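Local coordinates for Lmo1340 protein (Listeria monocytogenes, PDB 4NLM) that is of unknown function but is probably a surface lipoprotein containing a YqgU-like six-bladed beta-propeller domain, at residues A[261-274]-A[283-295]. Sequence-based numbering, arbitrary orientation. Where two conformers were deposited one is given.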
loop_
_atom_site.group_PDB
_atom_site.type_symbol
_atom_site.label_atom_id
_atom_site.label_comp_id
_atom_site.label_asym_id
_atom_site.label_seq_id
_atom_site.Cartn_x
_atom_site.Cartn_y
_atom_site.Cartn_z
ATOM N N ALA A 261 -0.481 -11.660 -17.842
ATOM C CA ALA A 261 -0.049 -12.702 -16.933
ATOM C C ALA A 261 -1.072 -13.828 -16.950
ATOM O O ALA A 261 -2.254 -13.594 -17.180
ATOM C CB ALA A 261 0.017 -12.126 -15.530
ATOM N N ALA A 262 -0.622 -15.044 -16.679
ATOM C CA ALA A 262 -1.562 -16.148 -16.483
ATOM C C ALA A 262 -2.507 -15.785 -15.351
ATOM O O ALA A 262 -2.076 -15.260 -14.338
ATOM C CB ALA A 262 -0.808 -17.406 -16.141
ATOM N N ARG A 263 -3.790 -16.124 -15.527
ATOM C CA ARG A 263 -4.816 -15.762 -14.548
ATOM C C ARG A 263 -5.164 -16.898 -13.594
ATOM O O ARG A 263 -5.529 -18.007 -14.024
ATOM C CB ARG A 263 -6.098 -15.376 -15.279
ATOM C CG ARG A 263 -7.264 -15.054 -14.374
ATOM C CD ARG A 263 -8.470 -14.541 -15.153
ATOM N NE ARG A 263 -9.671 -14.532 -14.314
ATOM C CZ ARG A 263 -10.479 -15.574 -14.130
ATOM N NH1 ARG A 263 -11.492 -15.456 -13.303
ATOM N NH2 ARG A 263 -10.273 -16.745 -14.735
ATOM N N GLU A 264 -5.040 -16.611 -12.309
ATOM C CA GLU A 264 -5.529 -17.516 -11.284
ATOM C C GLU A 264 -6.909 -17.057 -10.830
ATOM O O GLU A 264 -7.296 -15.879 -10.990
ATOM C CB GLU A 264 -4.601 -17.550 -10.094
ATOM C CG GLU A 264 -3.370 -18.394 -10.309
ATOM C CD GLU A 264 -2.434 -18.392 -9.110
ATOM O OE1 GLU A 264 -2.524 -17.474 -8.258
ATOM O OE2 GLU A 264 -1.586 -19.310 -9.044
ATOM N N TYR A 265 -7.630 -17.979 -10.238
ATOM C CA TYR A 265 -8.954 -17.711 -9.735
ATOM C C TYR A 265 -9.233 -18.634 -8.566
ATOM O O TYR A 265 -8.618 -19.675 -8.431
ATOM C CB TYR A 265 -9.991 -17.846 -10.866
ATOM C CG TYR A 265 -9.898 -19.120 -11.641
ATOM C CD1 TYR A 265 -8.984 -19.247 -12.687
ATOM C CD2 TYR A 265 -10.694 -20.211 -11.336
ATOM C CE1 TYR A 265 -8.886 -20.427 -13.402
ATOM C CE2 TYR A 265 -10.608 -21.384 -12.054
ATOM C CZ TYR A 265 -9.699 -21.491 -13.077
ATOM O OH TYR A 265 -9.618 -22.676 -13.772
ATOM N N ASP A 266 -10.107 -18.196 -7.692
ATOM C CA ASP A 266 -10.446 -19.016 -6.549
ATOM C C ASP A 266 -11.942 -19.215 -6.630
ATOM O O ASP A 266 -12.542 -18.990 -7.694
ATOM C CB ASP A 266 -9.981 -18.361 -5.233
ATOM C CG ASP A 266 -10.460 -16.917 -5.081
ATOM O OD1 ASP A 266 -11.585 -16.607 -5.533
ATOM O OD2 ASP A 266 -9.711 -16.096 -4.498
ATOM N N GLU A 267 -12.538 -19.625 -5.514
ATOM C CA GLU A 267 -13.969 -19.898 -5.471
ATOM C C GLU A 267 -14.834 -18.662 -5.676
ATOM O O GLU A 267 -15.967 -18.786 -6.098
ATOM C CB GLU A 267 -14.345 -20.626 -4.160
ATOM C CG GLU A 267 -13.763 -22.040 -4.100
ATOM C CD GLU A 267 -13.736 -22.642 -2.707
ATOM O OE1 GLU A 267 -13.767 -23.886 -2.605
ATOM O OE2 GLU A 267 -13.673 -21.883 -1.718
ATOM N N LEU A 268 -14.272 -17.475 -5.462
ATOM C CA LEU A 268 -15.020 -16.231 -5.553
ATOM C C LEU A 268 -14.819 -15.420 -6.831
ATOM O O LEU A 268 -15.595 -14.506 -7.092
ATOM C CB LEU A 268 -14.696 -15.367 -4.331
ATOM C CG LEU A 268 -14.946 -16.045 -2.970
ATOM C CD1 LEU A 268 -14.657 -15.086 -1.818
ATOM C CD2 LEU A 268 -16.374 -16.561 -2.838
ATOM N N GLY A 269 -13.822 -15.773 -7.640
ATOM C CA GLY A 269 -13.510 -15.015 -8.856
ATOM C C GLY A 269 -12.011 -14.895 -9.103
ATOM O O GLY A 269 -11.223 -15.683 -8.591
ATOM N N THR A 270 -11.614 -13.895 -9.888
ATOM C CA THR A 270 -10.221 -13.696 -10.212
ATOM C C THR A 270 -9.384 -13.457 -8.966
ATOM O O THR A 270 -9.801 -12.761 -8.052
ATOM C CB THR A 270 -10.065 -12.485 -11.161
ATOM O OG1 THR A 270 -10.776 -12.729 -12.382
ATOM C CG2 THR A 270 -8.614 -12.236 -11.483
ATOM N N PHE A 271 -8.181 -14.033 -8.949
ATOM C CA PHE A 271 -7.227 -13.820 -7.875
ATOM C C PHE A 271 -6.117 -12.917 -8.415
ATOM O O PHE A 271 -5.563 -13.191 -9.469
ATOM C CB PHE A 271 -6.613 -15.145 -7.407
ATOM C CG PHE A 271 -5.605 -14.965 -6.319
ATOM C CD1 PHE A 271 -6.010 -14.705 -5.022
ATOM C CD2 PHE A 271 -4.260 -14.986 -6.597
ATOM C CE1 PHE A 271 -5.092 -14.514 -4.017
ATOM C CE2 PHE A 271 -3.334 -14.804 -5.594
ATOM C CZ PHE A 271 -3.747 -14.559 -4.302
ATOM N N VAL A 272 -5.785 -11.832 -7.718
ATOM C CA VAL A 272 -4.742 -10.919 -8.188
ATOM C C VAL A 272 -3.544 -11.053 -7.258
ATOM O O VAL A 272 -3.635 -10.772 -6.065
ATOM C CB VAL A 272 -5.234 -9.482 -8.207
ATOM C CG1 VAL A 272 -4.136 -8.567 -8.727
ATOM C CG2 VAL A 272 -6.467 -9.362 -9.091
ATOM N N PRO A 273 -2.392 -11.470 -7.788
ATOM C CA PRO A 273 -1.214 -11.563 -6.955
ATOM C C PRO A 273 -0.750 -10.196 -6.461
ATOM O O PRO A 273 -1.134 -9.137 -7.012
ATOM C CB PRO A 273 -0.167 -12.190 -7.884
ATOM C CG PRO A 273 -0.966 -12.905 -8.910
ATOM C CD PRO A 273 -2.158 -12.027 -9.125
ATOM N N TYR A 274 0.092 -10.169 -5.444
ATOM C CA TYR A 274 0.617 -8.924 -4.952
ATOM C C TYR A 274 1.548 -8.232 -5.956
ATOM O O TYR A 274 2.331 -8.872 -6.661
ATOM C CB TYR A 274 1.384 -9.107 -3.646
ATOM C CG TYR A 274 0.487 -9.466 -2.486
ATOM C CD1 TYR A 274 -0.361 -8.507 -1.943
ATOM C CD2 TYR A 274 0.464 -10.744 -1.940
ATOM C CE1 TYR A 274 -1.208 -8.820 -0.895
ATOM C CE2 TYR A 274 -0.377 -11.069 -0.897
ATOM C CZ TYR A 274 -1.206 -10.106 -0.374
ATOM O OH TYR A 274 -2.053 -10.448 0.661
ATOM N N THR A 283 9.720 0.783 -13.321
ATOM C CA THR A 283 9.790 -0.365 -12.421
ATOM C C THR A 283 8.413 -0.676 -11.890
ATOM O O THR A 283 7.802 0.119 -11.179
ATOM C CB THR A 283 10.761 -0.126 -11.224
ATOM O OG1 THR A 283 12.085 0.207 -11.692
ATOM C CG2 THR A 283 10.859 -1.336 -10.337
ATOM N N PHE A 284 7.941 -1.855 -12.262
ATOM C CA PHE A 284 6.702 -2.413 -11.736
ATOM C C PHE A 284 7.013 -3.860 -11.351
ATOM O O PHE A 284 7.329 -4.689 -12.190
ATOM C CB PHE A 284 5.579 -2.361 -12.739
ATOM C CG PHE A 284 4.311 -2.985 -12.242
ATOM C CD1 PHE A 284 3.509 -2.346 -11.318
ATOM C CD2 PHE A 284 3.914 -4.223 -12.686
ATOM C CE1 PHE A 284 2.343 -2.921 -10.842
ATOM C CE2 PHE A 284 2.736 -4.802 -12.216
ATOM C CZ PHE A 284 1.965 -4.158 -11.295
ATOM N N LEU A 285 6.974 -4.120 -10.060
ATOM C CA LEU A 285 7.265 -5.472 -9.518
ATOM C C LEU A 285 5.994 -6.182 -9.167
ATOM O O LEU A 285 5.139 -5.632 -8.479
ATOM C CB LEU A 285 8.067 -5.331 -8.234
ATOM C CG LEU A 285 9.426 -4.667 -8.333
ATOM C CD1 LEU A 285 9.983 -4.297 -6.968
ATOM C CD2 LEU A 285 10.376 -5.578 -9.049
ATOM N N THR A 286 5.857 -7.417 -9.646
ATOM C CA THR A 286 4.666 -8.207 -9.335
ATOM C C THR A 286 4.996 -9.680 -9.307
ATOM O O THR A 286 5.890 -10.150 -10.019
ATOM C CB THR A 286 3.547 -7.979 -10.379
ATOM O OG1 THR A 286 2.352 -8.660 -10.007
ATOM C CG2 THR A 286 3.980 -8.317 -11.787
ATOM N N PHE A 287 4.237 -10.415 -8.510
ATOM C CA PHE A 287 4.218 -11.863 -8.632
ATOM C C PHE A 287 3.352 -12.237 -9.826
ATOM O O PHE A 287 2.371 -11.550 -10.181
ATOM C CB PHE A 287 3.744 -12.541 -7.321
ATOM C CG PHE A 287 4.745 -12.386 -6.262
ATOM C CD1 PHE A 287 5.847 -13.239 -6.231
ATOM C CD2 PHE A 287 4.641 -11.407 -5.297
ATOM C CE1 PHE A 287 6.826 -13.063 -5.297
ATOM C CE2 PHE A 287 5.612 -11.242 -4.369
ATOM C CZ PHE A 287 6.707 -12.092 -4.348
ATOM N N VAL A 288 3.723 -13.351 -10.454
ATOM C CA VAL A 288 3.057 -13.868 -11.629
ATOM C C VAL A 288 2.953 -15.394 -11.473
ATOM O O VAL A 288 3.940 -16.021 -11.176
ATOM C CB VAL A 288 3.864 -13.532 -12.908
ATOM C CG1 VAL A 288 3.243 -14.097 -14.141
ATOM C CG2 VAL A 288 3.981 -12.040 -13.093
ATOM N N PRO A 289 1.781 -15.967 -11.759
ATOM C CA PRO A 289 1.652 -17.413 -11.685
ATOM C C PRO A 289 2.281 -18.078 -12.892
ATOM O O PRO A 289 2.377 -17.480 -13.939
ATOM C CB PRO A 289 0.125 -17.641 -11.719
ATOM C CG PRO A 289 -0.485 -16.291 -11.594
ATOM C CD PRO A 289 0.503 -15.318 -12.091
ATOM N N TYR A 290 2.629 -19.347 -12.743
ATOM C CA TYR A 290 3.170 -20.119 -13.842
ATOM C C TYR A 290 2.120 -20.619 -14.824
ATOM O O TYR A 290 2.435 -20.915 -15.972
ATOM C CB TYR A 290 3.981 -21.297 -13.331
ATOM C CG TYR A 290 5.258 -20.866 -12.693
ATOM C CD1 TYR A 290 6.283 -20.349 -13.467
ATOM C CD2 TYR A 290 5.453 -20.966 -11.340
ATOM C CE1 TYR A 290 7.451 -19.942 -12.898
ATOM C CE2 TYR A 290 6.626 -20.536 -10.750
ATOM C CZ TYR A 290 7.638 -20.011 -11.562
ATOM O OH TYR A 290 8.826 -19.639 -10.997
ATOM N N LYS A 291 0.881 -20.731 -14.367
ATOM C CA LYS A 291 -0.173 -21.206 -15.244
ATOM C C LYS A 291 -1.530 -20.709 -14.740
ATOM O O LYS A 291 -1.677 -20.356 -13.581
ATOM C CB LYS A 291 -0.170 -22.729 -15.341
ATOM C CG LYS A 291 -0.603 -23.416 -14.072
ATOM C CD LYS A 291 -0.568 -24.946 -14.149
ATOM C CE LYS A 291 -0.763 -25.489 -12.748
ATOM N NZ LYS A 291 -0.809 -26.976 -12.708
ATOM N N SER A 292 -2.474 -20.623 -15.662
ATOM C CA SER A 292 -3.819 -20.235 -15.321
ATOM C C SER A 292 -4.491 -21.407 -14.654
ATOM O O SER A 292 -4.506 -22.491 -15.220
ATOM C CB SER A 292 -4.579 -19.858 -16.571
ATOM O OG SER A 292 -5.903 -19.473 -16.219
ATOM N N ALA A 293 -5.015 -21.205 -13.455
ATOM C CA ALA A 293 -5.562 -22.327 -12.663
ATOM C C ALA A 293 -6.255 -21.851 -11.429
ATOM O O ALA A 293 -6.091 -20.718 -11.013
ATOM C CB ALA A 293 -4.402 -23.173 -12.196
ATOM N N LYS A 294 -7.078 -22.716 -10.846
ATOM C CA LYS A 294 -7.684 -22.446 -9.552
ATOM C C LYS A 294 -6.573 -22.490 -8.496
ATOM O O LYS A 294 -5.736 -23.398 -8.513
ATOM C CB LYS A 294 -8.770 -23.480 -9.261
ATOM C CG LYS A 294 -8.989 -23.759 -7.787
ATOM C CD LYS A 294 -9.457 -22.555 -6.997
ATOM C CE LYS A 294 -9.559 -22.917 -5.522
ATOM N NZ LYS A 294 -9.330 -21.758 -4.621
ATOM N N ILE A 295 -6.558 -21.514 -7.587
ATOM C CA ILE A 295 -5.463 -21.394 -6.591
ATOM C C ILE A 295 -5.280 -22.638 -5.740
ATOM O O ILE A 295 -6.249 -23.205 -5.271
ATOM C CB ILE A 295 -5.577 -20.141 -5.683
ATOM C CG1 ILE A 295 -6.807 -20.200 -4.785
ATOM C CG2 ILE A 295 -5.569 -18.865 -6.507
ATOM C CD1 ILE A 295 -6.590 -19.726 -3.358
HETATM O O HOH W 1 -1.232 -21.154 -10.945
HETATM O O HOH W 2 -0.297 -8.271 -9.485
#
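Pro289 is wedged between Ala262 and Glu264. Its CG lies 3.3 Å from Ala262 O, and its CB meets the carboxylate end of Glu264. The Glu264 chain runs out straight beyond CG (chi2 179°), which carries the carboxylate across the proline ring. One oxygen, OE1, bonds to Tyr302 OH on strand 302-308. The other, OE2, accepts a hydrogen bond from a water that also donates to Lys291 O.

Beyond the proline, 293-294 pairs in parallel with the end of strand 255-266. Tyr265 N donates to Ala293 O, and Ile295 N donates to Tyr265 O at 2.9 Å. Ser292 OG adds a 2.7 Å bond to a lone pair of Arg263 O, in the carbonyl plane. The Tyr265 ring, set between its own N and carbonyl carbon (chi1 51°), lies with one face over the Ala293-Lys294 peptide. In one of two conformers, Lys294 bends at chi2 (62°), bringing CD near Tyr265 O and NZ near Asp266 CB. Ile295 CG1 lies 3.7 Å from Asp266 CB. Its CG2 packs against the Phe271 ring, beside Glu264 OE1.

At the other end, Phe287 N donates almost straight to Tyr274 O at 3.1 Å. A second water joins Pro273 O to Thr286 OG1.

The contact thus ties strand 284-289 and the segment after it to the neighbouring sheet, consistent with adjoining propeller blades. Tyr302, the water and Pro289 together limit rotation of the Glu264 carboxylate. Glu301 OE1 lies close to OE2, which may raise the pKa of one of the two acids.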